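Long-range contacts in tudor and KH domain-containing protein homolog (Drosophila melanogaster, PDB 5YGC), which helps silence transposons in the germline, probably by bringing Piwi proteins to the piRNA biogenesis machinery: residues E6-A11 against W19-G24; V51-Y56 against I109-T114. All coordinates share one frame; numbering follows the deposited sequence.

Contact 1 (E6-A11 against W19-G24)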
ATOM      1  N   GLU A   6     -10.981 -11.616  -5.940  1.00 23.96           N
ATOM      2  CA  GLU A   6     -11.177 -11.131  -4.582  1.00 28.76           C
ATOM      3  C   GLU A   6      -9.928 -10.403  -4.078  1.00 25.94           C
ATOM      4  O   GLU A   6      -8.833 -10.966  -4.089  1.00 24.87           O
ATOM      5  CB  GLU A   6     -11.539 -12.292  -3.650  1.00 29.66           C
ATOM      6  CG  GLU A   6     -12.862 -12.962  -4.010  1.00 35.57           C
ATOM      7  CD  GLU A   6     -13.303 -13.978  -2.968  1.00 47.82           C
ATOM      8  OE1 GLU A   6     -12.430 -14.511  -2.249  1.00 47.14           O
ATOM      9  OE2 GLU A   6     -14.520 -14.238  -2.867  1.00 55.23           O
ATOM     10  N   VAL A   7     -10.099  -9.150  -3.652  1.00 24.06           N
ATOM     11  CA  VAL A   7      -8.983  -8.343  -3.179  1.00 23.54           C
ATOM     12  C   VAL A   7      -9.315  -7.570  -1.912  1.00 27.33           C
ATOM     13  O   VAL A   7     -10.490  -7.331  -1.607  1.00 26.74           O
ATOM     14  CB  VAL A   7      -8.524  -7.292  -4.232  1.00 21.86           C
ATOM     15  CG1 VAL A   7      -8.135  -7.955  -5.540  1.00 24.59           C
ATOM     16  CG2 VAL A   7      -9.613  -6.247  -4.454  1.00 20.59           C
ATOM     17  N   TYR A   8      -8.263  -7.168  -1.193  1.00 23.90           N
ATOM     18  CA  TYR A   8      -8.359  -6.049  -0.257  1.00 24.84           C
ATOM     19  C   TYR A   8      -7.682  -4.795  -0.821  1.00 26.06           C
ATOM     20  O   TYR A   8      -6.590  -4.888  -1.379  1.00 25.30           O
ATOM     21  CB  TYR A   8      -7.680  -6.370   1.073  1.00 28.13           C
ATOM     22  CG  TYR A   8      -8.182  -7.583   1.802  1.00 29.63           C
ATOM     23  CD1 TYR A   8      -9.507  -7.675   2.213  1.00 28.80           C
ATOM     24  CD2 TYR A   8      -7.319  -8.622   2.112  1.00 29.26           C
ATOM     25  CE1 TYR A   8      -9.960  -8.785   2.898  1.00 29.61           C
ATOM     26  CE2 TYR A   8      -7.763  -9.740   2.796  1.00 32.16           C
ATOM     27  CZ  TYR A   8      -9.078  -9.811   3.190  1.00 34.27           C
ATOM     28  OH  TYR A   8      -9.523 -10.923   3.866  1.00 37.89           O
ATOM     29  N   VAL A   9      -8.294  -3.629  -0.627  1.00 19.21           N
ATOM     30  CA  VAL A   9      -7.576  -2.376  -0.806  1.00 21.22           C
ATOM     31  C   VAL A   9      -6.792  -2.105   0.488  1.00 26.24           C
ATOM     32  O   VAL A   9      -7.372  -1.855   1.552  1.00 23.39           O
ATOM     33  CB  VAL A   9      -8.526  -1.209  -1.148  1.00 24.58           C
ATOM     34  CG1 VAL A   9      -7.761   0.154  -1.170  1.00 18.99           C
ATOM     35  CG2 VAL A   9      -9.220  -1.483  -2.486  1.00 22.25           C
ATOM     36  N   SER A  10      -5.468  -2.180   0.394  1.00 22.22           N
ATOM     37  CA  SER A  10      -4.635  -2.165   1.576  1.00 22.41           C
ATOM     38  C   SER A  10      -4.088  -0.764   1.882  1.00 28.44           C
ATOM     39  O   SER A  10      -3.760  -0.457   3.029  1.00 25.19           O
ATOM     40  CB  SER A  10      -3.501  -3.176   1.416  1.00 24.24           C
ATOM     41  OG  SER A  10      -2.827  -3.025   0.172  1.00 23.27           O
ATOM     42  N   ALA A  11      -4.022   0.090   0.865  1.00 20.87           N
ATOM     43  CA  ALA A  11      -3.567   1.466   1.054  1.00 24.86           C
ATOM     44  C   ALA A  11      -4.115   2.365  -0.053  1.00 21.84           C
ATOM     45  O   ALA A  11      -4.394   1.894  -1.167  1.00 23.06           O
ATOM     46  CB  ALA A  11      -2.034   1.528   1.090  1.00 25.47           C
ATOM     47  N   TRP A  19      -3.517   0.592  -3.635  1.00 22.06           N
ATOM     48  CA  TRP A  19      -2.887  -0.714  -3.674  1.00 22.92           C
ATOM     49  C   TRP A  19      -3.843  -1.790  -3.228  1.00 21.76           C
ATOM     50  O   TRP A  19      -4.590  -1.595  -2.274  1.00 23.23           O
ATOM     51  CB  TRP A  19      -1.644  -0.747  -2.779  1.00 23.63           C
ATOM     52  CG  TRP A  19      -0.532   0.085  -3.279  1.00 23.34           C
ATOM     53  CD1 TRP A  19       0.564  -0.342  -3.996  1.00 24.75           C
ATOM     54  CD2 TRP A  19      -0.369   1.497  -3.099  1.00 22.48           C
ATOM     55  NE1 TRP A  19       1.379   0.733  -4.285  1.00 24.11           N
ATOM     56  CE2 TRP A  19       0.831   1.868  -3.738  1.00 24.03           C
ATOM     57  CE3 TRP A  19      -1.138   2.487  -2.463  1.00 23.28           C
ATOM     58  CZ2 TRP A  19       1.289   3.181  -3.764  1.00 21.33           C
ATOM     59  CZ3 TRP A  19      -0.677   3.799  -2.487  1.00 26.45           C
ATOM     60  CH2 TRP A  19       0.528   4.131  -3.126  1.00 24.43           C
ATOM     61  N   VAL A  20      -3.809  -2.928  -3.913  1.00 23.17           N
ATOM     62  CA  VAL A  20      -4.639  -4.058  -3.514  1.00 21.66           C
ATOM     63  C   VAL A  20      -3.779  -5.248  -3.148  1.00 25.25           C
ATOM     64  O   VAL A  20      -2.626  -5.343  -3.570  1.00 24.23           O
ATOM     65  CB  VAL A  20      -5.627  -4.478  -4.616  1.00 22.14           C
ATOM     66  CG1 VAL A  20      -6.477  -3.283  -5.043  1.00 20.89           C
ATOM     67  CG2 VAL A  20      -4.885  -5.053  -5.809  1.00 20.84           C
ATOM     68  N   GLN A  21      -4.345  -6.130  -2.328  1.00 22.79           N
ATOM     69  CA  GLN A  21      -3.756  -7.420  -2.044  1.00 24.20           C
ATOM     70  C   GLN A  21      -4.699  -8.495  -2.553  1.00 26.56           C
ATOM     71  O   GLN A  21      -5.918  -8.365  -2.416  1.00 24.28           O
ATOM     72  CB  GLN A  21      -3.517  -7.591  -0.548  1.00 27.52           C
ATOM     73  CG  GLN A  21      -2.640  -6.518   0.079  1.00 25.00           C
ATOM     74  CD  GLN A  21      -2.704  -6.586   1.589  1.00 25.85           C
ATOM     75  OE1 GLN A  21      -3.736  -6.958   2.159  1.00 26.84           O
ATOM     76  NE2 GLN A  21      -1.613  -6.229   2.249  1.00 26.15           N
ATOM     77  N   LEU A  22      -4.142  -9.538  -3.157  1.00 24.40           N
ATOM     78  CA  LEU A  22      -4.952 -10.663  -3.616  1.00 29.98           C
ATOM     79  C   LEU A  22      -5.317 -11.563  -2.454  1.00 33.22           C
ATOM     80  O   LEU A  22      -4.451 -11.977  -1.678  1.00 31.74           O
ATOM     81  CB  LEU A  22      -4.218 -11.482  -4.676  1.00 29.82           C
ATOM     82  CG  LEU A  22      -4.396 -11.023  -6.117  1.00 33.04           C
ATOM     83  CD1 LEU A  22      -5.873 -10.935  -6.439  1.00 37.40           C
ATOM     84  CD2 LEU A  22      -3.735  -9.682  -6.345  1.00 38.92           C
ATOM     85  N   ILE A  23      -6.602 -11.871  -2.340  1.00 27.98           N
ATOM     86  CA  ILE A  23      -7.082 -12.779  -1.305  1.00 31.23           C
ATOM     87  C   ILE A  23      -6.894 -14.223  -1.766  1.00 33.09           C
ATOM     88  O   ILE A  23      -7.186 -14.566  -2.911  1.00 28.95           O
ATOM     89  CB  ILE A  23      -8.561 -12.490  -0.974  1.00 30.88           C
ATOM     90  CG1 ILE A  23      -8.667 -11.108  -0.311  1.00 26.68           C
ATOM     91  CG2 ILE A  23      -9.156 -13.581  -0.067  1.00 29.79           C
ATOM     92  CD1 ILE A  23     -10.075 -10.589  -0.157  1.00 25.62           C
ATOM     93  N   GLY A  24      -6.374 -15.066  -0.882  1.00 34.38           N
ATOM     94  CA  GLY A  24      -6.195 -16.469  -1.209  1.00 31.29           C
ATOM     95  C   GLY A  24      -5.038 -17.057  -0.441  1.00 29.24           C
ATOM     96  O   GLY A  24      -4.793 -16.661   0.700  1.00 32.73           O
TER
HETATM   97  O   HOH W   1      -7.840 -13.341  -5.112  1.00 26.25           O
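Ile23 lays its CD1 almost squarely over the Tyr8 ring, 3.6 Å from the centroid and 13° off the ring normal, a CH-pi contact. Ile23 gets there with CG1 turned beside its backbone N (chi1 -67°), and CG1 itself reaches Tyr8 CE2 at 3.5 Å. Behind this, the two strands form an antiparallel hairpin; the bond from Gln21 N to Tyr8 O, 2.7 Å, is the shortest between them. Val7 and Val20 press together, CB to CB 4.1 Å, on the face that also carries Val9. Between Val9 and Ala11 the register slips by one residue, a beta bulge that points Ser10 at the partner strand, where Ser10 CB lies 3.5 Å from Gln21 CD. Glu6 O is held by Ile23 N at 3.0 Å and by a water that also binds Ile23 O; the Glu6 side chain is the loose part, its exposed carboxylate coming no nearer than 4.0 Å to Ile23 CG2. The hairpin belongs to the SN-like half of an extended Tudor domain. Tyr98 O receives Ser10 OG and Asp97 O receives Gln21 NE2, Trp159 meets Tyr8 edge-to-face, and strands 162-170 and 124-128 pair with 5-12 and 17-22 respectively.

Contact 2 (V51-Y56 against I109-T114)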
ATOM      1  N   VAL A  51      22.401  -5.363  11.484  1.00 37.53           N
ATOM      2  CA  VAL A  51      22.537  -3.933  11.685  1.00 39.47           C
ATOM      3  C   VAL A  51      22.497  -3.232  10.330  1.00 39.30           C
ATOM      4  O   VAL A  51      23.209  -3.611   9.392  1.00 38.31           O
ATOM      5  CB  VAL A  51      23.845  -3.590  12.442  1.00 39.67           C
ATOM      6  CG1 VAL A  51      24.150  -2.098  12.386  1.00 39.70           C
ATOM      7  CG2 VAL A  51      23.771  -4.078  13.878  1.00 39.32           C
ATOM      8  N   LEU A  52      21.623  -2.237  10.223  1.00 36.91           N
ATOM      9  CA  LEU A  52      21.544  -1.437   9.018  1.00 36.72           C
ATOM     10  C   LEU A  52      22.819  -0.622   8.888  1.00 41.22           C
ATOM     11  O   LEU A  52      23.050   0.301   9.667  1.00 45.85           O
ATOM     12  CB  LEU A  52      20.335  -0.511   9.054  1.00 32.31           C
ATOM     13  CG  LEU A  52      20.120   0.312   7.793  1.00 32.09           C
ATOM     14  CD1 LEU A  52      19.676  -0.604   6.659  1.00 30.94           C
ATOM     15  CD2 LEU A  52      19.105   1.429   8.044  1.00 39.46           C
ATOM     16  N   THR A  53      23.653  -0.978   7.918  1.00 38.70           N
ATOM     17  CA  THR A  53      24.867  -0.220   7.624  1.00 40.23           C
ATOM     18  C   THR A  53      24.891   0.106   6.134  1.00 37.50           C
ATOM     19  O   THR A  53      24.514  -0.723   5.306  1.00 42.94           O
ATOM     20  CB  THR A  53      26.159  -0.995   8.007  1.00 48.71           C
ATOM     21  OG1 THR A  53      26.447  -1.985   7.014  1.00 53.72           O
ATOM     22  CG2 THR A  53      26.008  -1.679   9.353  1.00 48.38           C
ATOM     23  N   ALA A  54      25.324   1.314   5.803  1.00 36.91           N
ATOM     24  CA  ALA A  54      25.422   1.736   4.409  1.00 37.04           C
ATOM     25  C   ALA A  54      24.093   1.651   3.658  1.00 34.82           C
ATOM     26  O   ALA A  54      24.045   1.104   2.562  1.00 32.97           O
ATOM     27  CB  ALA A  54      26.487   0.900   3.672  1.00 33.08           C
ATOM     28  N   PRO A  55      23.010   2.208   4.229  1.00 35.83           N
ATOM     29  CA  PRO A  55      21.739   2.092   3.498  1.00 31.83           C
ATOM     30  C   PRO A  55      21.748   2.835   2.160  1.00 27.57           C
ATOM     31  O   PRO A  55      22.398   3.879   2.042  1.00 29.10           O
ATOM     32  CB  PRO A  55      20.727   2.723   4.462  1.00 30.86           C
ATOM     33  CG  PRO A  55      21.530   3.658   5.295  1.00 28.17           C
ATOM     34  CD  PRO A  55      22.873   3.012   5.457  1.00 28.97           C
ATOM     35  N   TYR A  56      21.040   2.299   1.171  1.00 26.04           N
ATOM     36  CA  TYR A  56      20.898   2.950  -0.131  1.00 29.92           C
ATOM     37  C   TYR A  56      19.451   2.952  -0.610  1.00 28.10           C
ATOM     38  O   TYR A  56      18.659   2.090  -0.234  1.00 29.72           O
ATOM     39  CB  TYR A  56      21.789   2.262  -1.187  1.00 29.61           C
ATOM     40  CG  TYR A  56      21.541   0.771  -1.338  1.00 29.73           C
ATOM     41  CD1 TYR A  56      20.565   0.286  -2.204  1.00 29.83           C
ATOM     42  CD2 TYR A  56      22.267  -0.149  -0.594  1.00 30.75           C
ATOM     43  CE1 TYR A  56      20.342  -1.080  -2.338  1.00 31.19           C
ATOM     44  CE2 TYR A  56      22.049  -1.517  -0.713  1.00 34.21           C
ATOM     45  CZ  TYR A  56      21.095  -1.974  -1.586  1.00 29.79           C
ATOM     46  OH  TYR A  56      20.881  -3.319  -1.699  1.00 31.41           O
ATOM     47  N   ILE A 109      14.975   0.147  11.870  1.00 31.61           N
ATOM     48  CA  ILE A 109      15.229  -0.592  10.624  1.00 30.07           C
ATOM     49  C   ILE A 109      16.372  -1.599  10.771  1.00 32.94           C
ATOM     50  O   ILE A 109      17.371  -1.320  11.444  1.00 34.75           O
ATOM     51  CB  ILE A 109      15.550   0.390   9.471  1.00 32.81           C
ATOM     52  CG1 ILE A 109      14.349   1.314   9.229  1.00 29.41           C
ATOM     53  CG2 ILE A 109      15.932  -0.355   8.202  1.00 30.56           C
ATOM     54  CD1 ILE A 109      14.631   2.473   8.295  1.00 29.09           C
ATOM     55  N   CYS A 110      16.208  -2.779  10.175  1.00 31.10           N
ATOM     56  CA  CYS A 110      17.277  -3.777  10.091  1.00 29.94           C
ATOM     57  C   CYS A 110      17.430  -4.279   8.667  1.00 29.97           C
ATOM     58  O   CYS A 110      16.506  -4.150   7.861  1.00 26.83           O
ATOM     59  CB  CYS A 110      16.993  -4.970  11.004  1.00 33.76           C
ATOM     60  SG  CYS A 110      17.041  -4.616  12.767  1.00 33.77           S
ATOM     61  N   GLU A 111      18.591  -4.852   8.351  1.00 29.86           N
ATOM     62  CA  GLU A 111      18.733  -5.629   7.123  1.00 28.84           C
ATOM     63  C   GLU A 111      17.749  -6.784   7.137  1.00 28.73           C
ATOM     64  O   GLU A 111      17.434  -7.324   8.197  1.00 31.88           O
ATOM     65  CB  GLU A 111      20.158  -6.166   6.962  1.00 32.15           C
ATOM     66  CG  GLU A 111      21.213  -5.097   6.880  1.00 34.57           C
ATOM     67  CD  GLU A 111      22.567  -5.651   6.465  1.00 42.35           C
ATOM     68  OE1 GLU A 111      23.391  -4.874   5.944  1.00 45.27           O
ATOM     69  OE2 GLU A 111      22.800  -6.863   6.654  1.00 39.18           O
ATOM     70  N   LEU A 112      17.266  -7.163   5.958  1.00 27.62           N
ATOM     71  CA  LEU A 112      16.276  -8.225   5.834  1.00 29.33           C
ATOM     72  C   LEU A 112      16.920  -9.598   5.681  1.00 30.42           C
ATOM     73  O   LEU A 112      17.672  -9.822   4.739  1.00 32.33           O
ATOM     74  CB  LEU A 112      15.364  -7.969   4.632  1.00 29.95           C
ATOM     75  CG  LEU A 112      14.176  -8.921   4.501  1.00 23.77           C
ATOM     76  CD1 LEU A 112      13.264  -8.748   5.698  1.00 23.95           C
ATOM     77  CD2 LEU A 112      13.401  -8.679   3.196  1.00 23.54           C
ATOM     78  N   ARG A 113      16.605 -10.511   6.594  1.00 30.67           N
ATOM     79  CA  ARG A 113      17.045 -11.903   6.479  1.00 35.87           C
ATOM     80  C   ARG A 113      16.612 -12.472   5.135  1.00 37.26           C
ATOM     81  O   ARG A 113      15.431 -12.412   4.778  1.00 35.19           O
ATOM     82  CB  ARG A 113      16.477 -12.752   7.625  1.00 35.56           C
ATOM     83  CG  ARG A 113      17.346 -13.941   8.029  1.00 36.93           C
ATOM     84  CD  ARG A 113      16.688 -14.718   9.150  1.00 34.17           C
ATOM     85  NE  ARG A 113      15.519 -15.459   8.696  1.00 40.80           N
ATOM     86  CZ  ARG A 113      14.563 -15.909   9.502  1.00 37.87           C
ATOM     87  NH1 ARG A 113      14.631 -15.672  10.802  1.00 43.19           N
ATOM     88  NH2 ARG A 113      13.535 -16.584   9.010  1.00 38.27           N
ATOM     89  N   THR A 114      17.570 -13.041   4.407  1.00 32.18           N
ATOM     90  CA  THR A 114      17.389 -13.362   2.994  1.00 33.93           C
ATOM     91  C   THR A 114      16.129 -14.154   2.672  1.00 34.40           C
ATOM     92  O   THR A 114      15.456 -13.865   1.685  1.00 36.77           O
ATOM     93  CB  THR A 114      18.592 -14.145   2.455  1.00 37.30           C
ATOM     94  OG1 THR A 114      19.778 -13.383   2.685  1.00 42.96           O
ATOM     95  CG2 THR A 114      18.436 -14.377   0.965  1.00 38.08           C
TER
HETATM   96  O   HOH W   2      19.874  -1.668  12.424  1.00 37.93           O
HETATM   97  O   HOH W   3      22.412  -2.434   5.527  1.00 39.12           O
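Ile109 O takes a hydrogen bond of 2.7 Å from a water that in turn accepts Leu52 N at 2.9 Å, so one solvent molecule bridges the backbones of Leu52 and Ile109. This is the rim of the Tudor core, a strongly bent antiparallel sheet of the barrel type: strand 109-111 runs along one edge of it, beside strand 60-65, and residues 51-56 come past as the loop leading from helix 44-48 into that strand. Just before them in the same loop, His50 has a direct backbone hydrogen bond with Glu111. Beside the water, the side chains meet directly. Leu52 CD2 touches Ile109 CG2 at 3.6 Å, its methyl landing on the short branch of the isoleucine, and the two side chains pass at a slant. Leu52 can do this because its CG stands opposite the backbone N (chi1 -177°). Ile109 itself is buried against Val61 and Ala63 of strand 60-65 and Ile91 and Leu93 of strand 89-95, so Leu52 meets the margin of the barrel's apolar interior.

Further along, Glu111 reaches back to the loop with an extended chain beyond CG. Its CG lies 3.5 Å from Val51 O, apolar carbon against a carbonyl oxygen. With CG and CD gone from beside Val51 O, an alanine here would probably leave a second water, the one at Thr53 O, without its partner across the contact. That water stands 2.7 Å from Glu111 OE1 and also 2.7 Å from Thr53 O.

In the fold
Contact 1 closes before contact 2 opens, and the two lie in different sheets of the extended Tudor domain. Their centres are 28 Å apart and their nearest atoms about 15 Å, so they do not touch. Contact 1 belongs to the mixed sheet of the SN-like half, which strands 124-128, 162-170 and 189-195 complete after the Tudor core; contact 2 sits on the edge of the antiparallel Tudor sheet. Helix 25-41 leads directly from the end of the hairpin toward the Tudor half, where Tyr41 packs on Cys110. The chain therefore starts one half, builds the other and returns, consistent with the two halves acting as one module; the domain binds the Piwi N-terminus.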